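Local coordinates for mandelate racemase/muconate lactonizing protein (Paenibacillus sp., PDB 3V5C) that probably catalyses the magnesium-dependent dehydration of galacturonate, acting as an acid-sugar dehydratase of the enolase superfamily, at residues H269-A274 against M295-K300; A241-L246 against G277-L282; E299-D302 against R307-P310; G323-S326 against N331-F334. The protein carries 1 engineered substitution. All blocks are in the same frame, centred on the assembly; numbering follows the deposited sequence.

Contact 1: H269-A274 against M295-K300; sequences HLIEWA and MELGEK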
# COMPACT_ATOMS: atom_id res chain seq x y z
N HIS A 269 -17.35 -5.24 10.34
CA HIS A 269 -17.08 -5.30 11.77
C HIS A 269 -15.61 -5.54 12.11
O HIS A 269 -15.26 -5.75 13.27
CB HIS A 269 -17.94 -6.39 12.43
CG HIS A 269 -19.41 -6.14 12.32
ND1 HIS A 269 -20.36 -7.11 12.58
CD2 HIS A 269 -20.09 -5.01 12.01
CE1 HIS A 269 -21.56 -6.59 12.41
NE2 HIS A 269 -21.43 -5.32 12.06
N LEU A 270 -14.75 -5.50 11.09
CA LEU A 270 -13.33 -5.84 11.28
C LEU A 270 -12.63 -5.01 12.34
O LEU A 270 -11.90 -5.55 13.16
CB LEU A 270 -12.56 -5.78 9.96
CG LEU A 270 -11.06 -6.09 10.05
CD1 LEU A 270 -10.85 -7.50 10.59
CD2 LEU A 270 -10.37 -5.95 8.68
N ILE A 271 -12.86 -3.71 12.34
CA ILE A 271 -12.20 -2.86 13.31
C ILE A 271 -12.68 -3.18 14.71
O ILE A 271 -11.89 -3.28 15.64
CB ILE A 271 -12.33 -1.37 12.94
CG1 ILE A 271 -11.49 -1.08 11.69
CG2 ILE A 271 -11.83 -0.50 14.09
CD1 ILE A 271 -11.87 0.21 10.99
N GLU A 272 -13.99 -3.40 14.86
CA GLU A 272 -14.52 -3.86 16.13
C GLU A 272 -13.81 -5.15 16.61
O GLU A 272 -13.35 -5.24 17.75
CB GLU A 272 -16.04 -4.05 16.02
CG GLU A 272 -16.71 -4.53 17.29
CD GLU A 272 -18.22 -4.62 17.16
OE1 GLU A 272 -18.77 -4.16 16.13
OE2 GLU A 272 -18.86 -5.14 18.10
N TRP A 273 -13.69 -6.13 15.72
CA TRP A 273 -12.96 -7.35 16.07
C TRP A 273 -11.52 -7.06 16.48
O TRP A 273 -11.01 -7.64 17.43
CB TRP A 273 -12.97 -8.32 14.89
CG TRP A 273 -14.34 -8.71 14.45
CD1 TRP A 273 -15.51 -8.53 15.15
CD2 TRP A 273 -14.71 -9.34 13.22
NE1 TRP A 273 -16.58 -9.00 14.42
CE2 TRP A 273 -16.11 -9.51 13.23
CE3 TRP A 273 -13.98 -9.80 12.11
CZ2 TRP A 273 -16.80 -10.11 12.17
CZ3 TRP A 273 -14.67 -10.37 11.06
CH2 TRP A 273 -16.06 -10.54 11.10
N ALA A 274 -10.88 -6.14 15.77
CA ALA A 274 -9.51 -5.76 16.11
C ALA A 274 -9.41 -5.13 17.51
O ALA A 274 -8.51 -5.47 18.28
CB ALA A 274 -8.93 -4.82 15.05
N MET A 295 -5.75 8.94 7.30
CA MET A 295 -5.37 9.84 8.39
C MET A 295 -6.32 9.68 9.60
O MET A 295 -5.87 9.57 10.76
CB MET A 295 -5.37 11.28 7.90
CG MET A 295 -4.18 11.56 6.97
SD MET A 295 -4.27 13.16 6.14
CE MET A 295 -4.68 14.26 7.50
N GLU A 296 -7.61 9.65 9.32
CA GLU A 296 -8.61 9.52 10.38
C GLU A 296 -8.58 8.12 10.99
O GLU A 296 -8.58 7.95 12.22
CB GLU A 296 -10.01 9.84 9.86
CG GLU A 296 -10.19 11.29 9.44
CD GLU A 296 -11.57 11.59 8.90
OE1 GLU A 296 -12.56 11.06 9.44
OE2 GLU A 296 -11.65 12.35 7.91
N LEU A 297 -8.54 7.11 10.13
CA LEU A 297 -8.47 5.73 10.58
C LEU A 297 -7.24 5.47 11.45
O LEU A 297 -7.33 4.84 12.52
CB LEU A 297 -8.52 4.79 9.38
CG LEU A 297 -8.37 3.31 9.73
CD1 LEU A 297 -9.51 2.86 10.62
CD2 LEU A 297 -8.35 2.53 8.43
N GLY A 298 -6.09 5.97 11.01
CA GLY A 298 -4.85 5.77 11.73
C GLY A 298 -4.92 6.33 13.13
O GLY A 298 -4.40 5.72 14.07
N GLU A 299 -5.54 7.49 13.28
CA GLU A 299 -5.74 8.07 14.61
C GLU A 299 -6.57 7.14 15.50
O GLU A 299 -6.23 6.92 16.66
CB GLU A 299 -6.41 9.44 14.52
CG GLU A 299 -5.46 10.53 14.06
CD GLU A 299 -6.03 11.92 14.20
OE1 GLU A 299 -7.23 12.04 14.54
OE2 GLU A 299 -5.28 12.89 13.97
N LYS A 300 -7.65 6.58 14.94
CA LYS A 300 -8.47 5.63 15.68
C LYS A 300 -7.69 4.36 16.05
O LYS A 300 -7.75 3.90 17.19
CB LYS A 300 -9.74 5.28 14.90
CG LYS A 300 -10.56 4.19 15.57
CD LYS A 300 -11.85 3.89 14.83
CE LYS A 300 -12.72 2.93 15.64
NZ LYS A 300 -14.05 2.73 15.01
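The apolar part of this contact is a meeting of methyl groups: CD1 of I271 and CD1 of L297 lie 3.6 Å apart. Both residues send a branched hydrocarbon into the groove between two helices whose backbones stay well separated, the nearest CA atoms, those of I271 and K300, being 9.6 Å apart. Leucine suits its position because, although its CB does not aim at the other helix, CD1 at the end of the side chain comes nearer and touches I271; the beta-branched isoleucine offers two separate touching points. Its CG1 stands anti to the carbonyl carbon (chi1 -70°), which sends CD1 to L297 and turns CG2 to K300. I271 and L297 both also touch Y284, in the loop after strand 281-282.

The two helices are neighbours on the outer wall of the modified TIM barrel that the enolase superfamily carries as its C-terminal domain: helix 270-275 precedes strand 281-282 and helix 291-303 follows it.

The second kind of contact involves the aliphatic part of a charged side chain. K300 is an exposed residue, fully extended from CG onward, with its CE 3.9 Å from I271 CG2 and its NZ 4.0 Å from the same methyl, so the end of the lysine lies along the isoleucine.

Charged side chains pair outside the two segments: E272 with R276, one turn later, and E296 with R92 in a salt bridge. Within 269-274, the backbone bond from W273 N to H269 O, 2.9 Å, closes the first helical turn after the N-cap residue H269.

Contact 2: A241-L246 against G277-L282; sequences ALYEDL and GRVDVL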
# COMPACT_ATOMS: atom_id res chain seq x y z
N ALA A 241 -14.84 -15.35 15.35
CA ALA A 241 -14.74 -16.61 16.06
C ALA A 241 -13.46 -17.34 15.68
O ALA A 241 -12.77 -17.87 16.55
CB ALA A 241 -15.95 -17.48 15.77
N LEU A 242 -13.15 -17.38 14.39
CA LEU A 242 -11.97 -18.12 13.95
C LEU A 242 -10.69 -17.44 14.43
O LEU A 242 -9.77 -18.10 14.88
CB LEU A 242 -11.95 -18.27 12.44
CG LEU A 242 -13.11 -19.03 11.82
CD1 LEU A 242 -12.91 -19.18 10.33
CD2 LEU A 242 -13.31 -20.41 12.49
N TYR A 243 -10.65 -16.11 14.33
CA TYR A 243 -9.47 -15.40 14.83
C TYR A 243 -9.33 -15.45 16.36
O TYR A 243 -8.23 -15.49 16.86
CB TYR A 243 -9.47 -13.96 14.30
CG TYR A 243 -8.93 -13.78 12.89
CD1 TYR A 243 -7.90 -14.58 12.39
CD2 TYR A 243 -9.42 -12.77 12.08
CE1 TYR A 243 -7.39 -14.37 11.11
CE2 TYR A 243 -8.93 -12.55 10.80
CZ TYR A 243 -7.91 -13.34 10.32
OH TYR A 243 -7.43 -13.08 9.06
N GLU A 244 -10.45 -15.44 17.09
CA GLU A 244 -10.38 -15.61 18.54
C GLU A 244 -9.71 -16.94 18.86
O GLU A 244 -8.84 -17.02 19.73
CB GLU A 244 -11.78 -15.58 19.17
CG GLU A 244 -11.74 -15.67 20.68
CD GLU A 244 -13.12 -15.69 21.31
OE1 GLU A 244 -14.12 -15.88 20.59
OE2 GLU A 244 -13.20 -15.53 22.55
N ASP A 245 -10.11 -17.97 18.12
CA ASP A 245 -9.55 -19.31 18.27
C ASP A 245 -8.05 -19.31 17.94
O ASP A 245 -7.24 -19.73 18.75
CB ASP A 245 -10.35 -20.31 17.41
CG ASP A 245 -9.80 -21.74 17.46
OD1 ASP A 245 -8.57 -21.91 17.47
OD2 ASP A 245 -10.60 -22.71 17.45
N LEU A 246 -7.70 -18.78 16.77
CA LEU A 246 -6.30 -18.73 16.35
C LEU A 246 -5.42 -18.00 17.36
O LEU A 246 -4.34 -18.45 17.70
CB LEU A 246 -6.19 -18.06 14.98
CG LEU A 246 -4.79 -18.08 14.35
CD1 LEU A 246 -4.30 -19.51 14.28
CD2 LEU A 246 -4.86 -17.50 12.96
N GLY A 277 -9.16 -7.57 20.13
CA GLY A 277 -7.93 -8.34 20.20
C GLY A 277 -7.77 -9.48 19.21
O GLY A 277 -6.81 -10.24 19.31
N ARG A 278 -8.68 -9.59 18.25
CA ARG A 278 -8.65 -10.72 17.32
C ARG A 278 -7.77 -10.47 16.09
O ARG A 278 -7.36 -11.42 15.41
CB ARG A 278 -10.07 -11.10 16.87
CG ARG A 278 -10.95 -11.78 17.94
CD ARG A 278 -11.39 -10.79 18.99
NE ARG A 278 -12.54 -11.25 19.77
CZ ARG A 278 -12.47 -11.84 20.96
NH1 ARG A 278 -11.29 -12.09 21.52
NH2 ARG A 278 -13.58 -12.19 21.59
N VAL A 279 -7.48 -9.19 15.82
CA VAL A 279 -6.71 -8.79 14.64
C VAL A 279 -5.79 -7.65 15.07
O VAL A 279 -6.20 -6.78 15.83
CB VAL A 279 -7.64 -8.32 13.48
CG1 VAL A 279 -6.83 -7.72 12.34
CG2 VAL A 279 -8.52 -9.48 12.97
N ASP A 280 -4.53 -7.67 14.63
CA ASP A 280 -3.52 -6.73 15.12
C ASP A 280 -3.16 -5.61 14.15
O ASP A 280 -2.81 -4.52 14.57
CB ASP A 280 -2.24 -7.49 15.47
CG ASP A 280 -2.50 -8.61 16.44
OD1 ASP A 280 -3.01 -8.32 17.55
OD2 ASP A 280 -2.23 -9.77 16.09
N VAL A 281 -3.22 -5.91 12.85
CA VAL A 281 -2.72 -5.03 11.82
C VAL A 281 -3.82 -4.86 10.78
O VAL A 281 -4.36 -5.85 10.28
CB VAL A 281 -1.51 -5.66 11.11
CG1 VAL A 281 -1.03 -4.76 9.98
CG2 VAL A 281 -0.37 -5.93 12.09
N LEU A 282 -4.17 -3.62 10.49
CA LEU A 282 -5.26 -3.32 9.56
C LEU A 282 -4.71 -2.87 8.22
O LEU A 282 -3.79 -2.04 8.16
CB LEU A 282 -6.19 -2.26 10.12
CG LEU A 282 -7.16 -2.69 11.22
CD1 LEU A 282 -8.04 -3.86 10.75
CD2 LEU A 282 -6.43 -3.04 12.51
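The guanidinium of R278 has E244 over one face: CG of E244 sits 3.6 Å above the plane, offset toward its rim. The two side chains run side by side in the same direction, their carboxylate and guanidinium planes 35° apart, so the pairing is a lopsided one through a single nitrogen, E244 OE2 to R278 NH2 at 3.5 Å. The stronger partner of R278 is E240, whose OE2 makes a salt bridge with NE; E244 adds this longer one. The bend at chi2 (73°) folds the arginine back along helix 240-253 toward both glutamates.

The Y243 ring meets V279 obliquely, CD2 to CG2 3.5 Å, while its CB rests 3.5 Å from the carbonyl O of R278, a buried oxygen that has no hydrogen-bond partner in the model. V279 in turn packs on L270 and A274, so a compact valine fills the corner between two barrel helices. G277 ends the preceding helix in a Schellman motif, its positive phi turning the chain toward strand 281-282.

Chemically the contact divides in two. Outside, charge pairing among E240, E244 and R278 ties the helix to the loop; inside, tyrosine combines an apolar flank with a polar end, and its OH hydrogen-bonds OD2 of the magnesium ligand D261, which makes Y243 a second-shell residue that can restrain the orientation of that carboxylate.

Contact 3: E299-D302 against R307-P310; sequences EKLD and RSAP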
# COMPACT_ATOMS: atom_id res chain seq x y z
N GLU A 299 -5.54 7.49 13.28
CA GLU A 299 -5.74 8.07 14.61
C GLU A 299 -6.57 7.14 15.50
O GLU A 299 -6.23 6.92 16.66
CB GLU A 299 -6.41 9.44 14.52
CG GLU A 299 -5.46 10.53 14.06
CD GLU A 299 -6.03 11.92 14.20
OE1 GLU A 299 -7.23 12.04 14.54
OE2 GLU A 299 -5.28 12.89 13.97
N LYS A 300 -7.65 6.58 14.94
CA LYS A 300 -8.47 5.63 15.68
C LYS A 300 -7.69 4.36 16.05
O LYS A 300 -7.75 3.90 17.19
CB LYS A 300 -9.74 5.28 14.90
CG LYS A 300 -10.56 4.19 15.57
CD LYS A 300 -11.85 3.89 14.83
CE LYS A 300 -12.72 2.93 15.64
NZ LYS A 300 -14.05 2.73 15.01
N LEU A 301 -6.97 3.79 15.09
CA LEU A 301 -6.23 2.58 15.39
C LEU A 301 -5.14 2.85 16.42
O LEU A 301 -4.96 2.06 17.35
CB LEU A 301 -5.63 1.98 14.12
CG LEU A 301 -6.66 1.62 13.05
CD1 LEU A 301 -5.97 1.01 11.82
CD2 LEU A 301 -7.71 0.66 13.61
N ASP A 302 -4.43 3.97 16.28
CA ASP A 302 -3.40 4.32 17.27
C ASP A 302 -4.02 4.36 18.68
O ASP A 302 -3.40 3.91 19.66
CB ASP A 302 -2.78 5.69 16.99
CG ASP A 302 -1.81 5.70 15.80
OD1 ASP A 302 -1.30 4.65 15.37
OD2 ASP A 302 -1.56 6.83 15.29
N ARG A 307 -2.24 -1.55 14.81
CA ARG A 307 -1.21 -1.21 13.84
C ARG A 307 -1.79 -0.98 12.46
O ARG A 307 -2.77 -1.62 12.08
CB ARG A 307 -0.18 -2.35 13.76
CG ARG A 307 0.54 -2.61 15.07
CD ARG A 307 1.05 -4.03 15.09
NE ARG A 307 1.57 -4.40 16.40
CZ ARG A 307 2.85 -4.32 16.74
NH1 ARG A 307 3.74 -3.87 15.87
NH2 ARG A 307 3.24 -4.70 17.95
N SER A 308 -1.15 -0.09 11.71
CA SER A 308 -1.60 0.30 10.38
C SER A 308 -0.58 -0.18 9.34
O SER A 308 0.61 0.14 9.43
CB SER A 308 -1.69 1.83 10.29
OG SER A 308 -2.74 2.34 11.12
N ALA A 309 -1.05 -0.90 8.33
CA ALA A 309 -0.21 -1.32 7.22
C ALA A 309 -1.02 -1.26 5.95
O ALA A 309 -1.56 -2.26 5.50
CB ALA A 309 0.32 -2.75 7.45
N PRO A 310 -1.14 -0.06 5.38
CA PRO A 310 -1.99 0.15 4.21
C PRO A 310 -1.63 -0.77 3.07
O PRO A 310 -0.45 -0.89 2.70
CB PRO A 310 -1.70 1.60 3.82
CG PRO A 310 -1.29 2.24 5.11
CD PRO A 310 -0.49 1.18 5.83
O HOH W 1 -2.09 2.52 13.80
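L301 and S308 meet through two similar first torsions: with chi1 at -59° and -67°, L301 CG and S308 OG each stand anti to their own carbonyl carbon. The leucine then continues with an extended chi2, which carries CD1 to the strand, where it stops 3.6 Å from S308 OG. The same methyl lies more loosely against the backbone, 4.2 Å from R307 O. Leucine fits here because it is long enough to bridge from the helix to the strand, and it also packs on L282 of the neighbouring strand. Serine is small enough to sit beside that methyl, next to W294 from the same helix.

Helix 291-303 is followed, after a short turn, by strand 307-308, and together with strand 281-282 they form a beta-alpha-beta unit of the barrel, the two strands being parallel neighbours. The contact is therefore the return end of a crossover, with the helix laid on the outer side of the strand it has just reached.

A water bridges the buried side chains of D302 and S308. It accepts from S308 OG at 2.8 Å and donates to D302 OD1, also at 2.8 Å, so the serine hydroxyl has a use for its proton although L301 CD1 packs against its oxygen. D302 is gripped further by main-chain donors, N331 N on OD1 and R330 N on OD2, which would stabilise the charge of a buried carboxylate and fix its rotation. R307 turns the other way: its CB points away from the helix, and its NH1 makes a salt bridge with E333.

Contact 4: G323-S326 against N331-F334; sequences GHLS and NFEF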
# COMPACT_ATOMS: atom_id res chain seq x y z
N GLY A 323 4.33 6.09 2.03
CA GLY A 323 5.48 6.67 2.70
C GLY A 323 5.15 7.99 3.40
O GLY A 323 5.52 8.18 4.55
N HIS A 324 4.43 8.88 2.72
CA HIS A 324 4.04 10.14 3.36
C HIS A 324 3.00 9.95 4.47
O HIS A 324 3.05 10.64 5.48
CB HIS A 324 3.50 11.12 2.31
CG HIS A 324 4.55 11.73 1.45
ND1 HIS A 324 4.99 13.03 1.62
CD2 HIS A 324 5.27 11.21 0.43
CE1 HIS A 324 5.92 13.29 0.72
NE2 HIS A 324 6.11 12.20 -0.01
N LEU A 325 2.08 9.00 4.29
CA LEU A 325 1.05 8.77 5.29
C LEU A 325 1.66 8.41 6.63
O LEU A 325 1.13 8.74 7.69
CB LEU A 325 0.14 7.62 4.86
CG LEU A 325 -0.93 7.17 5.85
CD1 LEU A 325 -1.92 8.30 6.10
CD2 LEU A 325 -1.65 5.93 5.33
N SER A 326 2.79 7.71 6.58
CA SER A 326 3.43 7.23 7.80
C SER A 326 3.69 8.34 8.80
O SER A 326 3.70 8.07 10.00
CB SER A 326 4.72 6.47 7.48
OG SER A 326 5.75 7.37 7.14
N ASN A 331 1.48 4.08 14.85
CA ASN A 331 1.77 2.66 14.72
C ASN A 331 1.80 2.22 13.25
O ASN A 331 1.22 1.22 12.88
CB ASN A 331 0.74 1.84 15.51
CG ASN A 331 0.84 2.05 17.02
OD1 ASN A 331 1.87 2.44 17.55
ND2 ASN A 331 -0.26 1.76 17.72
N PHE A 332 2.52 2.96 12.43
CA PHE A 332 2.64 2.64 11.01
C PHE A 332 3.69 1.54 10.88
O PHE A 332 4.82 1.70 11.36
CB PHE A 332 3.09 3.87 10.21
CG PHE A 332 3.10 3.65 8.74
CD1 PHE A 332 4.23 3.13 8.12
CD2 PHE A 332 1.99 3.94 7.97
CE1 PHE A 332 4.24 2.90 6.76
CE2 PHE A 332 2.00 3.72 6.60
CZ PHE A 332 3.14 3.22 6.00
N GLU A 333 3.32 0.45 10.22
CA GLU A 333 4.19 -0.72 10.12
C GLU A 333 5.19 -0.66 8.95
O GLU A 333 6.40 -0.63 9.17
CB GLU A 333 3.33 -1.99 10.02
CG GLU A 333 2.60 -2.32 11.30
CD GLU A 333 3.52 -2.90 12.34
OE1 GLU A 333 4.30 -3.82 12.02
OE2 GLU A 333 3.47 -2.43 13.49
N PHE A 334 4.68 -0.67 7.73
CA PHE A 334 5.53 -0.79 6.54
C PHE A 334 4.86 -0.18 5.33
O PHE A 334 3.64 -0.21 5.20
CB PHE A 334 5.72 -2.26 6.14
CG PHE A 334 6.56 -3.07 7.06
CD1 PHE A 334 7.94 -3.05 6.95
CD2 PHE A 334 5.97 -3.96 7.94
CE1 PHE A 334 8.72 -3.82 7.77
CE2 PHE A 334 6.76 -4.74 8.77
CZ PHE A 334 8.13 -4.68 8.67
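F332 is the residue through which segment 331-334 meets S326 and L325. Just before it, N331 has its CB pointing away from the helix, and its ND2 bonds L306 O, which ties the asparagine to the turn ahead of strand 307-308.

F332 comes next, with CG anti to the backbone N (chi1 -175°), which swings the ring toward the end of the helix. S326 CB lies over the middle of one face, 3.4 Å from the centroid and 13° off the ring normal, a close CH-pi contact. L325 arrives from another direction: its CD2 is near the plane of the ring at the edge, 4.5 Å from CE2, and so adds a loose apolar touch. A flat phenylalanine suits the place because it presents a face to one residue and an edge to the next. Serine suits it as well, since its hydroxyl is occupied by G323 O and the CB methylene is what faces the ring: S326 OG donates to G323 O at 2.7 Å, a bond that fixes chi1 (76°) with OG turned to the helix carbonyl.

E333 takes no part in the contact; its OE1 bonds the hydroxyl of Y230. F334, whose CB also points away from the helix, packs on P129.

Around the contact, L325 leans on F291, W294 and M295 of helix 291-303, while S326 and F332 both touch V128, placing the end of helix 317-325 between that neighbouring helix and strand 126-135 of the barrel.

Overall arrangement
All four contacts belong to the barrel domain and follow its wall from strand to strand. Contacts 1 and 2 interlock along the chain, with centres about 14 Å apart, and the loop 277-280 joins the helix of one to the strand of the other. Contacts 1 and 3 share helix 291-303, their centres about 7 Å apart. Strands 281-282 and 307-308 are neighbours in the sheet, linking contacts 2 and 3 by backbone bonds such as L282 N to R307 O. Contact 4 comes last, about 9 Å from contact 3 between centres, and P310 packs on F332 there. Successive strand-helix units of one wall are thus joined, with contact 2, whose Y243 side chain is about 6 Å from the magnesium, at the metal-site end.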